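Local coordinates for probable chitinase A (Chromobacterium violaceum, PDB 4TX8), which probably hydrolyses internal glycosidic bonds of chitin with a family 18 glycoside hydrolase domain joined to a probable chitin-binding module, at residues D314-G319 against V345-P350; S351-S354 against G359-T362. All coordinates share one frame; numbering follows the deposited sequence.

Contact 1 of 2, residues D314-G319 against V345-P350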
loop_
_atom_site.group_PDB
_atom_site.type_symbol
_atom_site.label_atom_id
_atom_site.label_comp_id
_atom_site.label_asym_id
_atom_site.label_seq_id
_atom_site.Cartn_x
_atom_site.Cartn_y
_atom_site.Cartn_z
ATOM N N ASP A 314 4.947 -4.194 -18.050
ATOM C CA ASP A 314 4.559 -5.566 -18.356
ATOM C C ASP A 314 4.369 -6.403 -17.089
ATOM O O ASP A 314 3.391 -7.154 -16.974
ATOM C CB ASP A 314 5.600 -6.232 -19.259
ATOM C CG ASP A 314 5.377 -5.945 -20.741
ATOM O OD1 ASP A 314 4.266 -5.516 -21.128
ATOM O OD2 ASP A 314 6.328 -6.173 -21.522
ATOM N N MET A 315 5.294 -6.271 -16.139
ATOM C CA MET A 315 5.196 -7.022 -14.889
ATOM C C MET A 315 3.960 -6.609 -14.105
ATOM O O MET A 315 3.265 -7.442 -13.530
ATOM C CB MET A 315 6.457 -6.828 -14.040
ATOM C CG MET A 315 6.425 -7.509 -12.672
ATOM S SD MET A 315 7.993 -7.553 -11.811
ATOM C CE MET A 315 7.525 -8.251 -10.249
ATOM N N LEU A 316 3.683 -5.313 -14.096
ATOM C CA LEU A 316 2.500 -4.808 -13.417
ATOM C C LEU A 316 1.237 -5.324 -14.100
ATOM O O LEU A 316 0.296 -5.765 -13.443
ATOM C CB LEU A 316 2.498 -3.280 -13.387
ATOM C CG LEU A 316 3.706 -2.619 -12.724
ATOM C CD1 LEU A 316 3.547 -1.109 -12.743
ATOM C CD2 LEU A 316 3.896 -3.129 -11.301
ATOM N N VAL A 317 1.227 -5.275 -15.427
ATOM C CA VAL A 317 0.085 -5.757 -16.193
ATOM C C VAL A 317 -0.047 -7.269 -16.036
ATOM O O VAL A 317 -1.144 -7.787 -15.812
ATOM C CB VAL A 317 0.210 -5.393 -17.687
ATOM C CG1 VAL A 317 -0.934 -6.005 -18.489
ATOM C CG2 VAL A 317 0.231 -3.881 -17.861
ATOM N N GLY A 318 1.081 -7.968 -16.139
ATOM C CA GLY A 318 1.107 -9.416 -16.030
ATOM C C GLY A 318 0.665 -9.928 -14.671
ATOM O O GLY A 318 -0.139 -10.856 -14.584
ATOM N N GLY A 319 1.194 -9.326 -13.610
ATOM C CA GLY A 319 0.811 -9.692 -12.257
ATOM C C GLY A 319 -0.680 -9.498 -12.046
ATOM O O GLY A 319 -1.349 -10.329 -11.428
ATOM N N VAL A 345 -8.634 -5.777 -7.766
ATOM C CA VAL A 345 -7.212 -5.903 -8.055
ATOM C C VAL A 345 -6.554 -4.556 -8.346
ATOM O O VAL A 345 -7.063 -3.748 -9.126
ATOM C CB VAL A 345 -6.971 -6.856 -9.248
ATOM C CG1 VAL A 345 -5.481 -7.028 -9.508
ATOM C CG2 VAL A 345 -7.624 -8.212 -8.986
ATOM N N ALA A 346 -5.418 -4.328 -7.698
ATOM C CA ALA A 346 -4.585 -3.163 -7.946
ATOM C C ALA A 346 -3.131 -3.622 -7.913
ATOM O O ALA A 346 -2.858 -4.763 -7.539
ATOM C CB ALA A 346 -4.846 -2.079 -6.909
ATOM N N PHE A 347 -2.195 -2.766 -8.311
ATOM C CA PHE A 347 -0.791 -3.145 -8.184
ATOM C C PHE A 347 -0.012 -2.194 -7.274
ATOM O O PHE A 347 -0.232 -0.983 -7.279
ATOM C CB PHE A 347 -0.118 -3.258 -9.562
ATOM C CG PHE A 347 -0.237 -2.033 -10.435
ATOM C CD1 PHE A 347 0.599 -0.940 -10.250
ATOM C CD2 PHE A 347 -1.137 -2.007 -11.490
ATOM C CE1 PHE A 347 0.511 0.172 -11.072
ATOM C CE2 PHE A 347 -1.230 -0.899 -12.319
ATOM C CZ PHE A 347 -0.406 0.193 -12.109
ATOM N N GLY A 348 0.887 -2.771 -6.478
ATOM C CA GLY A 348 1.689 -2.017 -5.531
ATOM C C GLY A 348 3.114 -1.779 -5.996
ATOM O O GLY A 348 3.808 -2.704 -6.424
ATOM N N VAL A 349 3.551 -0.527 -5.897
ATOM C CA VAL A 349 4.869 -0.110 -6.364
ATOM C C VAL A 349 5.526 0.806 -5.324
ATOM O O VAL A 349 4.846 1.318 -4.441
ATOM C CB VAL A 349 4.769 0.629 -7.716
ATOM C CG1 VAL A 349 4.292 -0.318 -8.819
ATOM C CG2 VAL A 349 3.825 1.817 -7.589
ATOM N N PRO A 350 6.851 1.001 -5.410
ATOM C CA PRO A 350 7.498 1.999 -4.544
ATOM C C PRO A 350 7.163 3.413 -5.006
ATOM O O PRO A 350 7.012 3.619 -6.207
ATOM C CB PRO A 350 8.994 1.706 -4.716
ATOM C CG PRO A 350 9.055 0.314 -5.278
ATOM C CD PRO A 350 7.839 0.182 -6.134
#
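Leu316 of helix 313-325 reaches down onto Phe347 and Val349 of strand 345-350, joining an outer helix to a barrel strand in the TIM-barrel fold of family 18 glycoside hydrolases. The strand lies between strands 288-292 and 393-397, parallel to both; Phe347 points at the helix, while Val349 lies beside it and joins through its CG1 methyl. Both side chains met by Leu316 cross it at about a right angle. With CG placed opposite the carbonyl carbon (chi1 -58°), the leucine directs its fork at the strand, CD1 meeting mainly the ring and CD2 mainly the valine. CB lies 4.2 Å above the plane of the Phe347 ring, over its centre, while Leu316 CD1 sits over the same ring in an off-centre CH-pi contact, 29° from the normal, and comes within 3.7 Å of Phe347 CE1. The phenylalanine brings its face under the leucine because CG stands between the backbone N and the carbonyl carbon (chi1 55°). No hydrogen bond crosses this buried interface; it is held by apolar contact alone. In helix 363-375, Leu370 touches Phe347 and Ala369 touches Leu316, so a second helix closes over the same cluster. At the valine, Leu316 CD2 comes to 3.8 Å from Val349 CG1.

Contact 2 of 2, residues S351-S354 against G359-T362. With MG (magnesium ion), chain C.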
loop_
_atom_site.group_PDB
_atom_site.type_symbol
_atom_site.label_atom_id
_atom_site.label_comp_id
_atom_site.label_asym_id
_atom_site.label_seq_id
_atom_site.Cartn_x
_atom_site.Cartn_y
_atom_site.Cartn_z
ATOM N N SER A 351 7.041 4.369 -4.091
ATOM C CA SER A 351 6.692 5.727 -4.497
ATOM C C SER A 351 7.906 6.451 -5.062
ATOM O O SER A 351 7.766 7.434 -5.791
ATOM C CB SER A 351 6.096 6.515 -3.323
ATOM O OG SER A 351 7.015 6.637 -2.253
ATOM N N GLY A 352 9.093 5.950 -4.730
ATOM C CA GLY A 352 10.338 6.547 -5.179
ATOM C C GLY A 352 11.527 5.706 -4.752
ATOM O O GLY A 352 11.358 4.630 -4.179
ATOM N N ARG A 353 12.728 6.207 -5.016
ATOM C CA ARG A 353 13.959 5.448 -4.794
ATOM C C ARG A 353 14.220 5.080 -3.332
ATOM O O ARG A 353 14.881 4.082 -3.053
ATOM C CB ARG A 353 15.154 6.233 -5.343
ATOM C CG ARG A 353 15.184 6.318 -6.861
ATOM C CD ARG A 353 15.881 5.109 -7.459
ATOM N NE ARG A 353 15.571 4.931 -8.875
ATOM C CZ ARG A 353 16.180 4.053 -9.665
ATOM N NH1 ARG A 353 17.142 3.280 -9.179
ATOM N NH2 ARG A 353 15.833 3.952 -10.941
ATOM N N SER A 354 13.705 5.876 -2.400
ATOM C CA SER A 354 13.939 5.606 -0.983
ATOM C C SER A 354 12.907 4.645 -0.400
ATOM O O SER A 354 12.999 4.265 0.766
ATOM C CB SER A 354 13.936 6.910 -0.182
ATOM O OG SER A 354 14.955 7.783 -0.630
ATOM N N GLY A 359 12.565 -2.467 -7.919
ATOM C CA GLY A 359 11.209 -2.452 -8.439
ATOM C C GLY A 359 10.650 -1.057 -8.627
ATOM O O GLY A 359 9.438 -0.879 -8.742
ATOM N N PHE A 360 11.540 -0.070 -8.666
ATOM C CA PHE A 360 11.151 1.323 -8.846
ATOM C C PHE A 360 10.501 1.548 -10.200
ATOM O O PHE A 360 10.887 0.936 -11.193
ATOM C CB PHE A 360 12.371 2.234 -8.696
ATOM C CG PHE A 360 13.223 1.902 -7.511
ATOM C CD1 PHE A 360 12.773 2.156 -6.223
ATOM C CD2 PHE A 360 14.474 1.328 -7.680
ATOM C CE1 PHE A 360 13.559 1.845 -5.125
ATOM C CE2 PHE A 360 15.265 1.018 -6.589
ATOM C CZ PHE A 360 14.807 1.277 -5.311
ATOM N N VAL A 361 9.513 2.434 -10.236
ATOM C CA VAL A 361 8.829 2.766 -11.478
ATOM C C VAL A 361 8.680 4.275 -11.628
ATOM O O VAL A 361 8.631 5.002 -10.640
ATOM C CB VAL A 361 7.428 2.113 -11.551
ATOM C CG1 VAL A 361 7.540 0.596 -11.594
ATOM C CG2 VAL A 361 6.574 2.556 -10.373
ATOM N N THR A 362 8.620 4.741 -12.868
ATOM C CA THR A 362 8.285 6.131 -13.145
ATOM C C THR A 362 6.772 6.288 -13.172
ATOM O O THR A 362 6.043 5.305 -13.306
ATOM C CB THR A 362 8.853 6.602 -14.490
ATOM O OG1 THR A 362 8.280 5.812 -15.540
ATOM C CG2 THR A 362 10.368 6.458 -14.516
HETATM MG MG MG C . 16.167 2.252 -1.962
HETATM O O HOH W 1 15.199 2.245 0.354
HETATM O O HOH W 2 17.735 2.145 -3.964
HETATM O O HOH W 3 17.727 0.384 -1.272
#
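Arg353 lays its side chain over one face of the Phe360 ring, and its own carbonyl oxygen approaches the ring rim as well. From CB the arginine first runs alongside its own backbone N, then bends sharply at chi2 (-86°), which turns the chain from CG onward across the phenylalanine. Arg353 CD is the first atom to settle on the ring, 4.1 Å from the Phe360 centroid and 13° off the normal, a CH-pi contact over the face. Arg353 NE continues over the CG–CD2 side, 4.0 Å from Phe360 CD2. CZ follows over CD2, and Arg353 NH1 ends 3.6 Å from Phe360 CD2, leaning also toward CE2. The guanidinium leans over the CD2 side of the ring face, its plane tilted by 23° from that of the ring, without a hydrogen bond between the two segments. On the backbone side, Arg353 O comes within 3.3 Å of Phe360 CE1, and Gly352 O approaches CD1 obliquely. Pro350, at the end of the strand before the loop, also touches the ring. That same Arg353 O binds the magnesium ion at 2.5 Å, together with three waters and the carbonyl oxygen of Ala356. The arrangement is a surface loop metal site, built on main-chain oxygens and water, with the arginine side chain over the phenylalanine ring beside it.

The two contacts follow each other along the chain, both within the GH18 barrel, with centres 13 Å apart. Contact 1 closes with strand 345-350, and contact 2 begins at the next residue, in the loop that leads to helix 363-375. They touch directly: Pro350 CD lies 3.2 Å from Gly359 O, and Val349 CB packs against Val361 CG2 at 3.7 Å. Strand 345-350, its loop and helix 363-375 form one beta-alpha unit of the barrel, with helix 313-325 packing on it from earlier in the chain. A buried apolar seam between helix and strand thus passes into the exposed loop leaving the C-terminal end of the strand, which binds magnesium.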